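Long-range contacts in peptidyl tryptophan dihydroxylase (Pseudomonas putida, PDB 7CTQ), which probably dihydroxylates a peptidyl tryptophan with the help of FAD, a step essential for making the cysteine tryptophylquinone cofactor of quinohemoprotein amine dehydrogenase: residues A62-R72 with E86-A97; Q166-S174 with W185-R193. All blocks are in the same frame, centred on the assembly; numbering follows the deposited sequence. Where two conformers were deposited one is given.

Both contacts draw on one branched mixed sheet, in which strand 67-76 runs parallel to strand 173-179. Contact 1 is the buried one: antiparallel strands and the start of helix 91-104 pack alanine, leucine and phenylalanine side chains together, and R91 reaches the FAD. Contact 2 sits farther from the middle of the chain, at a partly solvent-facing end of the sheet, where backbone carbonyls and amides, G192 and the R188 guanidinium do most of the work. Where they touch, S174 of contact 2 hydrogen-bonds to the carbonyl of T71 in contact 1. Their centres lie about 13 Å apart.

Contact 1: residues A62-R72 with E86-A97; sequences ALRQAAMPATR and EFLLDRQRFDRA. With FAD (flavin-adenine dinucleotide), chain C.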
loop_
_atom_site.group_PDB
_atom_site.type_symbol
_atom_site.label_atom_id
_atom_site.label_comp_id
_atom_site.label_asym_id
_atom_site.label_seq_id
_atom_site.Cartn_x
_atom_site.Cartn_y
_atom_site.Cartn_z
ATOM N N ALA A 62 -13.913 2.149 12.648
ATOM C CA ALA A 62 -13.079 3.332 12.549
ATOM C C ALA A 62 -13.339 4.128 11.299
ATOM O O ALA A 62 -12.574 5.048 10.994
ATOM C CB ALA A 62 -11.608 2.915 12.595
ATOM N N LEU A 63 -14.403 3.812 10.565
ATOM C CA LEU A 63 -14.471 4.136 9.151
ATOM C C LEU A 63 -15.468 5.239 8.836
ATOM O O LEU A 63 -15.087 6.275 8.284
ATOM C CB LEU A 63 -14.842 2.896 8.349
ATOM C CG LEU A 63 -14.537 3.034 6.875
ATOM C CD1 LEU A 63 -13.054 2.927 6.772
ATOM C CD2 LEU A 63 -15.153 1.916 6.132
ATOM N N ARG A 64 -16.747 5.024 9.152
ATOM C CA ARG A 64 -17.812 5.816 8.553
ATOM C C ARG A 64 -18.021 7.164 9.233
ATOM O O ARG A 64 -18.595 8.068 8.616
ATOM C CB ARG A 64 -19.114 5.013 8.551
ATOM C CG ARG A 64 -20.009 5.341 7.374
ATOM C CD ARG A 64 -19.238 5.245 6.066
ATOM N NE ARG A 64 -20.066 5.605 4.920
ATOM C CZ ARG A 64 -20.226 4.844 3.843
ATOM N NH1 ARG A 64 -21.002 5.259 2.851
ATOM N NH2 ARG A 64 -19.609 3.672 3.759
ATOM N N GLN A 65 -17.579 7.326 10.478
ATOM C CA GLN A 65 -17.581 8.645 11.101
ATOM C C GLN A 65 -16.353 9.459 10.716
ATOM O O GLN A 65 -16.296 10.658 11.014
ATOM C CB GLN A 65 -17.674 8.520 12.625
ATOM C CG GLN A 65 -18.636 7.442 13.121
ATOM C CD GLN A 65 -18.093 6.035 12.927
ATOM O OE1 GLN A 65 -16.915 5.775 13.173
ATOM N NE2 GLN A 65 -18.945 5.128 12.456
ATOM N N ALA A 66 -15.377 8.825 10.061
ATOM C CA ALA A 66 -14.222 9.494 9.487
ATOM C C ALA A 66 -14.360 9.747 7.993
ATOM O O ALA A 66 -13.659 10.614 7.460
ATOM C CB ALA A 66 -12.958 8.662 9.733
ATOM N N ALA A 67 -15.237 9.013 7.312
ATOM C CA ALA A 67 -15.434 9.129 5.874
ATOM C C ALA A 67 -16.751 9.830 5.579
ATOM O O ALA A 67 -17.775 9.539 6.205
ATOM C CB ALA A 67 -15.421 7.753 5.205
ATOM N N MET A 68 -16.726 10.742 4.606
ATOM C CA MET A 68 -17.902 11.508 4.234
ATOM C C MET A 68 -17.999 11.613 2.718
ATOM O O MET A 68 -16.986 11.862 2.046
ATOM C CB MET A 68 -17.870 12.912 4.853
ATOM C CG MET A 68 -16.483 13.524 4.949
ATOM S SD MET A 68 -16.257 14.506 6.448
ATOM C CE MET A 68 -15.748 13.248 7.611
ATOM N N PRO A 69 -19.191 11.426 2.155
ATOM C CA PRO A 69 -19.343 11.517 0.700
ATOM C C PRO A 69 -19.073 12.930 0.210
ATOM O O PRO A 69 -19.196 13.910 0.950
ATOM C CB PRO A 69 -20.807 11.121 0.462
ATOM C CG PRO A 69 -21.253 10.458 1.741
ATOM C CD PRO A 69 -20.461 11.110 2.830
ATOM N N ALA A 70 -18.694 13.024 -1.066
ATOM C CA ALA A 70 -18.371 14.317 -1.650
ATOM C C ALA A 70 -18.267 14.181 -3.156
ATOM O O ALA A 70 -17.764 13.174 -3.660
ATOM C CB ALA A 70 -17.056 14.876 -1.092
ATOM N N THR A 71 -18.727 15.209 -3.859
ATOM C CA THR A 71 -18.502 15.317 -5.290
ATOM C C THR A 71 -17.011 15.520 -5.575
ATOM O O THR A 71 -16.201 15.739 -4.668
ATOM C CB THR A 71 -19.313 16.475 -5.862
ATOM O OG1 THR A 71 -18.883 16.741 -7.200
ATOM C CG2 THR A 71 -19.116 17.728 -5.008
ATOM N N ARG A 72 -16.650 15.466 -6.860
ATOM C CA ARG A 72 -15.237 15.522 -7.240
ATOM C C ARG A 72 -15.086 15.908 -8.708
ATOM O O ARG A 72 -15.345 15.084 -9.590
ATOM C CB ARG A 72 -14.571 14.184 -6.971
ATOM C CG ARG A 72 -13.153 14.115 -7.473
ATOM C CD ARG A 72 -12.512 12.865 -6.974
ATOM N NE ARG A 72 -12.920 12.583 -5.605
ATOM C CZ ARG A 72 -12.507 11.527 -4.916
ATOM N NH1 ARG A 72 -12.921 11.338 -3.669
ATOM N NH2 ARG A 72 -11.677 10.658 -5.477
ATOM N N GLU A 86 -17.133 8.686 -4.873
ATOM C CA GLU A 86 -15.927 8.522 -4.085
ATOM C C GLU A 86 -15.985 9.485 -2.908
ATOM O O GLU A 86 -16.640 10.530 -2.966
ATOM C CB GLU A 86 -14.667 8.731 -4.928
ATOM C CG GLU A 86 -14.381 7.527 -5.828
ATOM C CD GLU A 86 -12.979 7.525 -6.400
ATOM O OE1 GLU A 86 -12.230 8.495 -6.158
ATOM O OE2 GLU A 86 -12.623 6.542 -7.088
ATOM N N PHE A 87 -15.336 9.094 -1.826
ATOM C CA PHE A 87 -15.498 9.722 -0.528
ATOM C C PHE A 87 -14.226 10.481 -0.168
ATOM O O PHE A 87 -13.254 10.521 -0.932
ATOM C CB PHE A 87 -15.837 8.668 0.535
ATOM C CG PHE A 87 -17.094 7.882 0.245
ATOM C CD1 PHE A 87 -18.225 8.041 1.031
ATOM C CD2 PHE A 87 -17.142 6.979 -0.810
ATOM C CE1 PHE A 87 -19.378 7.324 0.764
ATOM C CE2 PHE A 87 -18.291 6.264 -1.083
ATOM C CZ PHE A 87 -19.410 6.436 -0.295
ATOM N N LEU A 88 -14.249 11.103 1.005
ATOM C CA LEU A 88 -13.075 11.729 1.586
ATOM C C LEU A 88 -12.852 11.114 2.952
ATOM O O LEU A 88 -13.808 10.849 3.683
ATOM C CB LEU A 88 -13.228 13.255 1.717
ATOM C CG LEU A 88 -14.018 14.023 0.654
ATOM C CD1 LEU A 88 -14.042 15.509 0.992
ATOM C CD2 LEU A 88 -13.471 13.799 -0.753
ATOM N N LEU A 89 -11.595 10.866 3.291
ATOM C CA LEU A 89 -11.255 10.243 4.561
ATOM C C LEU A 89 -10.442 11.229 5.379
ATOM O O LEU A 89 -9.380 11.674 4.937
ATOM C CB LEU A 89 -10.472 8.947 4.358
ATOM C CG LEU A 89 -10.135 8.303 5.700
ATOM C CD1 LEU A 89 -11.356 7.596 6.277
ATOM C CD2 LEU A 89 -8.966 7.360 5.563
ATOM N N ASP A 90 -10.927 11.566 6.566
ATOM C CA ASP A 90 -10.199 12.482 7.431
ATOM C C ASP A 90 -9.308 11.639 8.338
ATOM O O ASP A 90 -9.792 10.969 9.258
ATOM C CB ASP A 90 -11.161 13.381 8.205
ATOM C CG ASP A 90 -10.553 13.923 9.481
ATOM O OD1 ASP A 90 -9.346 14.245 9.493
ATOM O OD2 ASP A 90 -11.281 14.037 10.472
ATOM N N ARG A 91 -8.002 11.665 8.054
ATOM C CA ARG A 91 -7.044 10.833 8.768
ATOM C C ARG A 91 -6.982 11.158 10.251
ATOM O O ARG A 91 -6.602 10.291 11.046
ATOM C CB ARG A 91 -5.659 10.982 8.138
ATOM C CG ARG A 91 -5.583 10.441 6.717
ATOM C CD ARG A 91 -5.998 8.982 6.685
ATOM N NE ARG A 91 -5.195 8.174 7.598
ATOM C CZ ARG A 91 -4.116 7.489 7.229
ATOM N NH1 ARG A 91 -3.724 7.512 5.962
ATOM N NH2 ARG A 91 -3.434 6.780 8.122
ATOM N N GLN A 92 -7.343 12.383 10.641
ATOM C CA GLN A 92 -7.466 12.704 12.060
ATOM C C GLN A 92 -8.508 11.811 12.724
ATOM O O GLN A 92 -8.206 11.084 13.679
ATOM C CB GLN A 92 -7.825 14.181 12.240
ATOM C CG GLN A 92 -7.033 15.146 11.369
ATOM C CD GLN A 92 -7.657 16.535 11.327
ATOM O OE1 GLN A 92 -8.124 16.988 10.279
ATOM N NE2 GLN A 92 -7.672 17.212 12.471
ATOM N N ARG A 93 -9.752 11.859 12.224
ATOM C CA ARG A 93 -10.790 10.956 12.716
ATOM C C ARG A 93 -10.366 9.503 12.568
ATOM O O ARG A 93 -10.523 8.706 13.500
ATOM C CB ARG A 93 -12.109 11.181 11.973
ATOM C CG ARG A 93 -13.164 12.044 12.677
ATOM C CD ARG A 93 -12.606 13.432 12.914
ATOM N NE ARG A 93 -13.597 14.498 12.983
ATOM C CZ ARG A 93 -13.586 15.463 13.894
ATOM N NH1 ARG A 93 -12.639 15.498 14.825
ATOM N NH2 ARG A 93 -14.523 16.398 13.873
ATOM N N PHE A 94 -9.805 9.151 11.408
ATOM C CA PHE A 94 -9.513 7.755 11.085
ATOM C C PHE A 94 -8.548 7.130 12.089
ATOM O O PHE A 94 -8.848 6.098 12.699
ATOM C CB PHE A 94 -8.948 7.676 9.668
ATOM C CG PHE A 94 -8.937 6.294 9.097
ATOM C CD1 PHE A 94 -10.117 5.588 8.928
ATOM C CD2 PHE A 94 -7.748 5.702 8.714
ATOM C CE1 PHE A 94 -10.108 4.314 8.389
ATOM C CE2 PHE A 94 -7.732 4.426 8.177
ATOM C CZ PHE A 94 -8.912 3.734 8.014
ATOM N N ASP A 95 -7.374 7.742 12.266
ATOM C CA ASP A 95 -6.346 7.130 13.107
ATOM C C ASP A 95 -6.781 7.078 14.565
ATOM O O ASP A 95 -6.539 6.081 15.256
ATOM C CB ASP A 95 -5.020 7.880 12.964
ATOM C CG ASP A 95 -4.638 8.125 11.509
ATOM O OD1 ASP A 95 -5.018 7.300 10.648
ATOM O OD2 ASP A 95 -3.965 9.139 11.228
ATOM N N ARG A 96 -7.415 8.145 15.055
ATOM C CA ARG A 96 -7.995 8.104 16.393
ATOM C C ARG A 96 -9.061 7.022 16.486
ATOM O O ARG A 96 -9.207 6.368 17.524
ATOM C CB ARG A 96 -8.573 9.472 16.761
ATOM C CG ARG A 96 -7.542 10.513 17.197
ATOM C CD ARG A 96 -8.222 11.757 17.789
ATOM N NE ARG A 96 -8.498 12.789 16.787
ATOM C CZ ARG A 96 -9.719 13.146 16.388
ATOM N NH1 ARG A 96 -10.791 12.555 16.903
ATOM N NH2 ARG A 96 -9.870 14.096 15.471
ATOM N N ALA A 97 -9.787 6.791 15.402
ATOM C CA ALA A 97 -10.812 5.762 15.426
ATOM C C ALA A 97 -10.248 4.351 15.292
ATOM O O ALA A 97 -10.888 3.397 15.745
ATOM C CB ALA A 97 -11.805 6.024 14.301
HETATM P PA FAD C . 0.502 5.304 8.336
HETATM O O1A FAD C . -0.917 5.405 7.933
HETATM O O2A FAD C . 1.320 6.537 7.980
HETATM O O5B FAD C . 0.571 4.903 9.844
HETATM C C5B FAD C . 1.763 5.110 10.625
HETATM C C4B FAD C . 1.312 5.364 12.039
HETATM O O4B FAD C . 2.463 5.348 12.913
HETATM C C3B FAD C . 0.600 6.699 12.281
HETATM O O3B FAD C . -0.473 6.523 13.203
HETATM C C2B FAD C . 1.719 7.591 12.832
HETATM O O2B FAD C . 1.249 8.605 13.718
HETATM C C1B FAD C . 2.534 6.567 13.622
HETATM N N9A FAD C . 3.933 6.888 13.871
HETATM C C8A FAD C . 4.836 7.499 13.048
HETATM N N7A FAD C . 6.035 7.637 13.560
HETATM C C5A FAD C . 5.898 7.105 14.829
HETATM C C6A FAD C . 6.797 6.962 15.906
HETATM N N6A FAD C . 8.068 7.361 15.870
HETATM N N1A FAD C . 6.343 6.376 17.044
HETATM C C2A FAD C . 5.071 5.972 17.091
HETATM N N3A FAD C . 4.137 6.059 16.137
HETATM C C4A FAD C . 4.612 6.633 15.027
HETATM N N1 FAD C . -3.888 6.887 0.369
HETATM C C2 FAD C . -5.198 6.840 -0.019
HETATM O O2 FAD C . -5.878 5.822 0.115
HETATM N N3 FAD C . -5.791 7.960 -0.566
HETATM C C4 FAD C . -5.183 9.181 -0.774
HETATM O O4 FAD C . -5.819 10.113 -1.260
HETATM C C4X FAD C . -3.793 9.224 -0.363
HETATM N N5 FAD C . -3.138 10.342 -0.531
HETATM C C5X FAD C . -1.809 10.383 -0.140
HETATM C C6 FAD C . -1.092 11.567 -0.320
HETATM C C7 FAD C . 0.249 11.654 0.042
HETATM C C7M FAD C . 0.991 12.948 -0.163
HETATM C C8 FAD C . 0.892 10.534 0.592
HETATM C C8M FAD C . 2.339 10.598 1.003
HETATM C C9 FAD C . 0.179 9.354 0.777
HETATM C C9A FAD C . -1.159 9.269 0.411
HETATM N N10 FAD C . -1.907 8.088 0.592
HETATM C C10 FAD C . -3.229 8.025 0.198
HETATM C "C1'" FAD C . -1.267 6.882 1.120
HETATM C "C2'" FAD C . -1.629 6.559 2.561
HETATM O "O2'" FAD C . -1.453 7.694 3.409
HETATM C "C3'" FAD C . -0.730 5.418 3.031
HETATM O "O3'" FAD C . -0.740 4.417 2.020
HETATM C "C4'" FAD C . -1.123 4.763 4.351
HETATM O "O4'" FAD C . -1.516 5.740 5.320
HETATM C "C5'" FAD C . 0.008 3.919 4.889
HETATM O "O5'" FAD C . -0.475 3.172 6.015
HETATM P P FAD C . 0.490 2.728 7.156
HETATM O O1P FAD C . 1.562 1.836 6.511
HETATM O O2P FAD C . -0.273 2.143 8.293
HETATM O O3P FAD C . 1.191 4.084 7.589
#
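L63 and F94 lie side by side and point the same way. With CG anti to its backbone N (chi1 -165°), F94 turns its ring back toward 62-72, where CE1 meets L63 CD1 at 3.6 Å. The A66 methyl also sits near the plane of this ring, at its edge, and is wedged against the helix, its CB 3.5 Å from R93 CB. L89 CD2 sits over one ring face, near the rim. One turn further along helix 91-104, the A97 methyl touches that of A62.

Next to this cluster, strands 67-69 and 87-90 pair antiparallel; on its other side strand 87-90 pairs with strand 43-46, whose E44 and G45 hydrogen-bond the FAD of this flavoprotein. M68 and L88 form a hydrogen-bonded pair through reciprocal N-H...O bonds. A nearly straight bond of 3.0 Å from D90 N to A66 O follows, just where the strand gives way to helix 91-104. D90 caps that helix, its OD1 accepting from Q92 N.

L88 CG lies 3.6 Å from A70 CB. F87 CE1 touches P69 CG; the R64 guanidinium reaches the same ring atom, its plane steeply inclined to the ring.

R91 leaves the helix with its CB directed away from 62-72, then bends at chi2 and chi3 toward the cofactor. Its NH1 donates to FAD O4' (2.9 Å) and its NH2 to the phosphate oxygen FAD O1A (2.9 Å), while NE and NH2 grip D95 OD1 side-on from opposite faces of the carboxylate. NH1 also forms a salt bridge with the carboxylate of E44. A leucine in place of R91 would probably leave the FAD phosphate and E44 without this positive partner and D95 without its salt bridge, free to turn.

Contact 2: residues Q166-S174 with W185-R193; sequences QAAPGAPAS and WMARLEDGR
R188 sets CG anti to its backbone N (chi1 -177°) and stays extended as far as NE, carrying its guanidinium to the 168-171 loop; Q166 also starts anti (chi1 -179°) but bends at chi2, bringing its amide to the 189-192 turn. This is the open end of the beta hairpin of strands 173-179 and 182-188, where A173 and R188 form a hydrogen-bonded antiparallel pair.

R188 NH2 donates to A168 O at 2.8 Å through a bent bond, the oxygen lying out of the guanidinium plane, and also pairs with D230. The A171 methyl lies over one guanidinium face, offset toward its rim, with CB 3.3 Å from NH1. A water bridges A168 O and L189 O.

Q166 NE2 meets a lone pair of D191 O within the plane of that carbonyl, at 3.0 Å, and its other bond runs back to A167 O. Between these groups G192 closes the type I turn; a side chain there would run into A167 O and the Q166 amide. D191 OD1 accepts from R193 N, an Asx turn.

Further along the strands, S174 OG hydrogen-bonds to T71 O of the neighbouring strand 67-76, and S174 CB rests 3.4 Å from W185 CH2.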
loop_
_atom_site.group_PDB
_atom_site.type_symbol
_atom_site.label_atom_id
_atom_site.label_comp_id
_atom_site.label_asym_id
_atom_site.label_seq_id
_atom_site.Cartn_x
_atom_site.Cartn_y
_atom_site.Cartn_z
ATOM N N GLN A 166 -8.762 26.984 7.000
ATOM C CA GLN A 166 -10.152 26.924 7.428
ATOM C C GLN A 166 -11.000 27.867 6.587
ATOM O O GLN A 166 -10.590 28.993 6.292
ATOM C CB GLN A 166 -10.274 27.283 8.912
ATOM C CG GLN A 166 -11.690 27.221 9.475
ATOM C CD GLN A 166 -12.205 25.800 9.635
ATOM O OE1 GLN A 166 -11.514 24.933 10.172
ATOM N NE2 GLN A 166 -13.420 25.551 9.156
ATOM N N ALA A 167 -12.182 27.403 6.196
ATOM C CA ALA A 167 -13.108 28.211 5.417
ATOM C C ALA A 167 -14.510 28.006 5.981
ATOM O O ALA A 167 -14.688 27.426 7.058
ATOM C CB ALA A 167 -13.023 27.862 3.927
ATOM N N ALA A 168 -15.511 28.487 5.235
ATOM C CA ALA A 168 -16.898 28.415 5.685
ATOM C C ALA A 168 -17.414 26.985 5.585
ATOM O O ALA A 168 -17.236 26.338 4.546
ATOM C CB ALA A 168 -17.783 29.343 4.856
ATOM N N PRO A 169 -18.061 26.459 6.632
ATOM C CA PRO A 169 -18.604 25.096 6.561
ATOM C C PRO A 169 -19.732 24.940 5.555
ATOM O O PRO A 169 -20.146 25.913 4.916
ATOM C CB PRO A 169 -19.100 24.847 7.991
ATOM C CG PRO A 169 -18.264 25.742 8.830
ATOM C CD PRO A 169 -18.080 26.981 8.006
ATOM N N GLY A 170 -20.210 23.702 5.399
ATOM C CA GLY A 170 -21.379 23.393 4.595
ATOM C C GLY A 170 -21.275 23.677 3.107
ATOM O O GLY A 170 -22.018 24.515 2.583
ATOM N N ALA A 171 -20.370 22.975 2.415
ATOM C CA ALA A 171 -20.231 23.037 0.962
ATOM C C ALA A 171 -19.173 22.043 0.498
ATOM O O ALA A 171 -18.177 22.447 -0.117
ATOM C CB ALA A 171 -19.853 24.446 0.496
ATOM N N PRO A 172 -19.356 20.747 0.748
ATOM C CA PRO A 172 -18.259 19.794 0.537
ATOM C C PRO A 172 -17.988 19.532 -0.937
ATOM O O PRO A 172 -18.897 19.528 -1.772
ATOM C CB PRO A 172 -18.756 18.525 1.241
ATOM C CG PRO A 172 -20.241 18.617 1.173
ATOM C CD PRO A 172 -20.601 20.083 1.179
ATOM N N ALA A 173 -16.712 19.302 -1.248
ATOM C CA ALA A 173 -16.283 19.013 -2.613
ATOM C C ALA A 173 -14.819 18.583 -2.599
ATOM O O ALA A 173 -14.117 18.699 -1.590
ATOM C CB ALA A 173 -16.481 20.221 -3.535
ATOM N N SER A 174 -14.371 18.081 -3.745
ATOM C CA SER A 174 -12.967 17.758 -3.956
ATOM C C SER A 174 -12.676 17.905 -5.443
ATOM O O SER A 174 -13.592 18.021 -6.263
ATOM C CB SER A 174 -12.633 16.355 -3.444
ATOM O OG SER A 174 -13.271 15.354 -4.222
ATOM N N TRP A 185 -4.306 17.773 -5.918
ATOM C CA TRP A 185 -5.514 17.248 -5.307
ATOM C C TRP A 185 -5.980 18.240 -4.250
ATOM O O TRP A 185 -5.165 18.752 -3.474
ATOM C CB TRP A 185 -5.245 15.890 -4.666
ATOM C CG TRP A 185 -6.193 15.507 -3.582
ATOM C CD1 TRP A 185 -5.949 15.505 -2.237
ATOM C CD2 TRP A 185 -7.535 15.038 -3.748
ATOM N NE1 TRP A 185 -7.060 15.069 -1.556
ATOM C CE2 TRP A 185 -8.045 14.772 -2.460
ATOM C CE3 TRP A 185 -8.353 14.815 -4.863
ATOM C CZ2 TRP A 185 -9.340 14.297 -2.254
ATOM C CZ3 TRP A 185 -9.639 14.347 -4.659
ATOM C CH2 TRP A 185 -10.118 14.087 -3.363
ATOM N N MET A 186 -7.286 18.502 -4.205
ATOM C CA MET A 186 -7.819 19.456 -3.238
ATOM C C MET A 186 -9.170 18.991 -2.709
ATOM O O MET A 186 -9.937 18.324 -3.410
ATOM C CB MET A 186 -7.956 20.861 -3.847
ATOM C CG MET A 186 -8.891 20.909 -5.032
ATOM S SD MET A 186 -8.710 22.423 -5.975
ATOM C CE MET A 186 -7.481 21.950 -7.196
ATOM N N ALA A 187 -9.460 19.369 -1.462
ATOM C CA ALA A 187 -10.693 18.950 -0.814
ATOM C C ALA A 187 -11.169 20.015 0.166
ATOM O O ALA A 187 -10.372 20.744 0.762
ATOM C CB ALA A 187 -10.515 17.620 -0.080
ATOM N N ARG A 188 -12.484 20.069 0.346
ATOM C CA ARG A 188 -13.109 20.965 1.309
ATOM C C ARG A 188 -14.136 20.160 2.090
ATOM O O ARG A 188 -15.107 19.666 1.510
ATOM C CB ARG A 188 -13.761 22.153 0.600
ATOM C CG ARG A 188 -14.367 23.181 1.516
ATOM C CD ARG A 188 -15.280 24.084 0.729
ATOM N NE ARG A 188 -15.744 25.202 1.541
ATOM C CZ ARG A 188 -16.576 26.137 1.104
ATOM N NH1 ARG A 188 -17.032 26.081 -0.144
ATOM N NH2 ARG A 188 -16.950 27.128 1.910
ATOM N N LEU A 189 -13.908 20.000 3.390
ATOM C CA LEU A 189 -14.799 19.193 4.203
ATOM C C LEU A 189 -16.064 19.980 4.541
ATOM O O LEU A 189 -16.157 21.194 4.325
ATOM C CB LEU A 189 -14.096 18.733 5.477
ATOM C CG LEU A 189 -12.913 17.781 5.301
ATOM C CD1 LEU A 189 -12.114 17.707 6.589
ATOM C CD2 LEU A 189 -13.410 16.412 4.908
ATOM N N GLU A 190 -17.054 19.264 5.081
ATOM C CA GLU A 190 -18.327 19.896 5.410
ATOM C C GLU A 190 -18.161 20.924 6.520
ATOM O O GLU A 190 -18.782 21.990 6.478
ATOM C CB GLU A 190 -19.355 18.839 5.804
ATOM C CG GLU A 190 -20.734 19.400 6.080
ATOM C CD GLU A 190 -21.815 18.642 5.347
ATOM O OE1 GLU A 190 -22.459 19.240 4.459
ATOM O OE2 GLU A 190 -22.011 17.446 5.649
ATOM N N ASP A 191 -17.316 20.628 7.508
ATOM C CA ASP A 191 -16.998 21.557 8.585
ATOM C C ASP A 191 -16.054 22.680 8.146
ATOM O O ASP A 191 -15.557 23.421 9.001
ATOM C CB ASP A 191 -16.404 20.796 9.784
ATOM C CG ASP A 191 -14.972 20.320 9.541
ATOM O OD1 ASP A 191 -14.550 20.239 8.369
ATOM O OD2 ASP A 191 -14.265 20.018 10.529
ATOM N N GLY A 192 -15.784 22.813 6.845
ATOM C CA GLY A 192 -15.025 23.927 6.325
ATOM C C GLY A 192 -13.522 23.745 6.273
ATOM O O GLY A 192 -12.831 24.632 5.754
ATOM N N ARG A 193 -12.987 22.645 6.801
ATOM C CA ARG A 193 -11.557 22.383 6.678
ATOM C C ARG A 193 -11.181 22.194 5.214
ATOM O O ARG A 193 -11.895 21.539 4.452
ATOM C CB ARG A 193 -11.159 21.151 7.493
ATOM C CG ARG A 193 -10.994 21.432 8.986
ATOM C CD ARG A 193 -10.494 20.210 9.748
ATOM N NE ARG A 193 -11.413 19.081 9.646
ATOM C CZ ARG A 193 -11.354 18.000 10.419
ATOM N NH1 ARG A 193 -10.420 17.903 11.357
ATOM N NH2 ARG A 193 -12.230 17.018 10.257
HETATM O O HOH W 1 -17.093 23.405 3.565
#